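Local coordinates for protein serine protease inhibitor (Schistosoma haematobium, PDB 3STO) that probably inhibits serine-type endopeptidases, as a member of the serpin family from a parasitic blood fluke, at residues T119-E124 with T184-N190. Numbering follows the deposited sequence.
Sequences TGIFVE and TAMILVN
G120 and F122 form antiparallel hydrogen-bonded pairs with V189 and I187, and segments 119-124 and 186-190 run antiparallel, at 169°. G120 N gives a nearly straight bond to V189 O at 2.9 Å, and V189 N returns one to G120 O. F122 and I187 exchange a second pair, with F122 N to I187 O at 2.8 Å. E124 N adds a fifth bond, to A185 O at 3.0 Å.

The F122 ring lies on the same side of the sheet as V189. Its CG stands beside the backbone N (chi1 -60°), which carries the ring back over G120, where no side chain stands in the way. There F122 CE2 meets V189 CG2 at 3.6 Å, and V189 CB sits at the ring edge. On the other side, I121 and L188 lie side by side, and I121 CG1 and L188 CD2 are 3.8 Å apart. V123 CG2 lies 4.2 Å from SE of M186, a selenomethionine. T119 OG1 hydrogen-bonds T49 OG1, and N190 OD1 takes a hydrogen bond from Q342 NE2.

Both strands belong to the large central sheet of the serpin fold, sheet A. Strand 143-148 continues it beyond 119-124, and strand 339-348 beyond 186-190. Helix 43-55 packs under I121 and L188. Helix 153-167 crosses the F122 side, where W163 meets the F122 ring edge-to-face and also touches V189.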
loop_
_atom_site.group_PDB
_atom_site.type_symbol
_atom_site.label_atom_id
_atom_site.label_comp_id
_atom_site.label_asym_id
_atom_site.label_seq_id
_atom_site.Cartn_x
_atom_site.Cartn_y
_atom_site.Cartn_z
ATOM N N THR A 119 4.554 7.693 8.500
ATOM C CA THR A 119 5.471 8.471 7.684
ATOM C C THR A 119 6.621 9.038 8.516
ATOM O O THR A 119 6.398 9.748 9.491
ATOM C CB THR A 119 4.752 9.607 6.956
ATOM O OG1 THR A 119 3.855 9.043 6.002
ATOM C CG2 THR A 119 5.759 10.492 6.229
ATOM N N GLY A 120 7.847 8.697 8.134
ATOM C CA GLY A 120 9.012 9.294 8.740
ATOM C C GLY A 120 9.623 10.304 7.794
ATOM O O GLY A 120 9.919 9.996 6.633
ATOM N N ILE A 121 9.779 11.526 8.286
ATOM C CA ILE A 121 10.443 12.588 7.549
ATOM C C ILE A 121 11.847 12.675 8.130
ATOM O O ILE A 121 12.005 13.015 9.294
ATOM C CB ILE A 121 9.669 13.927 7.723
ATOM C CG1 ILE A 121 8.266 13.838 7.090
ATOM C CG2 ILE A 121 10.442 15.095 7.147
ATOM C CD1 ILE A 121 7.346 15.067 7.385
ATOM N N PHE A 122 12.865 12.323 7.349
ATOM C CA PHE A 122 14.233 12.344 7.857
ATOM C C PHE A 122 15.040 13.497 7.231
ATOM O O PHE A 122 15.383 13.465 6.045
ATOM C CB PHE A 122 14.949 10.991 7.665
ATOM C CG PHE A 122 14.271 9.842 8.361
ATOM C CD1 PHE A 122 14.544 9.565 9.693
ATOM C CD2 PHE A 122 13.358 9.039 7.683
ATOM C CE1 PHE A 122 13.917 8.514 10.344
ATOM C CE2 PHE A 122 12.711 7.993 8.329
ATOM C CZ PHE A 122 12.990 7.725 9.655
ATOM N N VAL A 123 15.343 14.505 8.047
ATOM C CA VAL A 123 16.073 15.690 7.593
ATOM C C VAL A 123 17.444 15.834 8.256
ATOM O O VAL A 123 17.596 15.661 9.477
ATOM C CB VAL A 123 15.296 16.977 7.882
ATOM C CG1 VAL A 123 15.985 18.146 7.229
ATOM C CG2 VAL A 123 13.874 16.861 7.386
ATOM N N GLU A 124 18.436 16.147 7.430
ATOM C CA GLU A 124 19.758 16.552 7.889
ATOM C C GLU A 124 19.681 17.576 9.047
ATOM O O GLU A 124 18.916 18.564 8.983
ATOM C CB GLU A 124 20.538 17.126 6.695
ATOM C CG GLU A 124 21.816 17.857 7.066
ATOM C CD GLU A 124 22.756 16.959 7.818
ATOM O OE1 GLU A 124 23.088 15.892 7.248
ATOM O OE2 GLU A 124 23.133 17.306 8.971
ATOM N N THR A 184 23.130 13.939 1.327
ATOM C CA THR A 184 21.695 13.726 1.389
ATOM C C THR A 184 21.043 14.768 2.298
ATOM O O THR A 184 21.416 14.907 3.460
ATOM C CB THR A 184 21.344 12.267 1.839
ATOM O OG1 THR A 184 21.497 11.379 0.724
ATOM C CG2 THR A 184 19.898 12.179 2.351
ATOM N N ALA A 185 20.064 15.489 1.766
ATOM C CA ALA A 185 19.317 16.479 2.538
ATOM C C ALA A 185 18.125 15.878 3.285
ATOM O O ALA A 185 17.932 16.121 4.472
ATOM C CB ALA A 185 18.844 17.616 1.621
HETATM N N MSE A 186 17.311 15.104 2.573
HETATM C CA MSE A 186 16.045 14.653 3.130
HETATM C C MSE A 186 15.552 13.359 2.527
HETATM O O MSE A 186 15.602 13.160 1.304
HETATM C CB MSE A 186 14.975 15.731 2.958
HETATM C CG MSE A 186 13.597 15.297 3.461
HETATM SE SE MSE A 186 12.286 16.787 3.510
HETATM C CE MSE A 186 12.839 17.738 1.889
ATOM N N ILE A 187 15.081 12.482 3.402
ATOM C CA ILE A 187 14.498 11.217 2.987
ATOM C C ILE A 187 13.128 10.998 3.617
ATOM O O ILE A 187 12.942 11.175 4.824
ATOM C CB ILE A 187 15.391 10.063 3.371
ATOM C CG1 ILE A 187 16.662 10.066 2.497
ATOM C CG2 ILE A 187 14.603 8.742 3.257
ATOM C CD1 ILE A 187 17.605 8.915 2.799
ATOM N N LEU A 188 12.165 10.656 2.779
ATOM C CA LEU A 188 10.824 10.278 3.235
ATOM C C LEU A 188 10.657 8.760 3.148
ATOM O O LEU A 188 11.052 8.136 2.143
ATOM C CB LEU A 188 9.754 10.936 2.374
ATOM C CG LEU A 188 9.703 12.455 2.261
ATOM C CD1 LEU A 188 8.631 12.843 1.250
ATOM C CD2 LEU A 188 9.420 13.047 3.608
ATOM N N VAL A 189 10.087 8.193 4.209
ATOM C CA VAL A 189 9.876 6.756 4.363
ATOM C C VAL A 189 8.415 6.482 4.760
ATOM O O VAL A 189 7.940 6.945 5.792
ATOM C CB VAL A 189 10.832 6.126 5.427
ATOM C CG1 VAL A 189 10.695 4.615 5.435
ATOM C CG2 VAL A 189 12.278 6.466 5.136
ATOM N N ASN A 190 7.692 5.758 3.917
ATOM C CA ASN A 190 6.337 5.326 4.257
ATOM C C ASN A 190 6.224 3.822 4.623
ATOM O O ASN A 190 6.775 2.947 3.962
ATOM C CB ASN A 190 5.307 5.709 3.172
ATOM C CG ASN A 190 3.880 5.276 3.562
ATOM O OD1 ASN A 190 3.344 4.275 3.068
ATOM N ND2 ASN A 190 3.286 6.011 4.490
#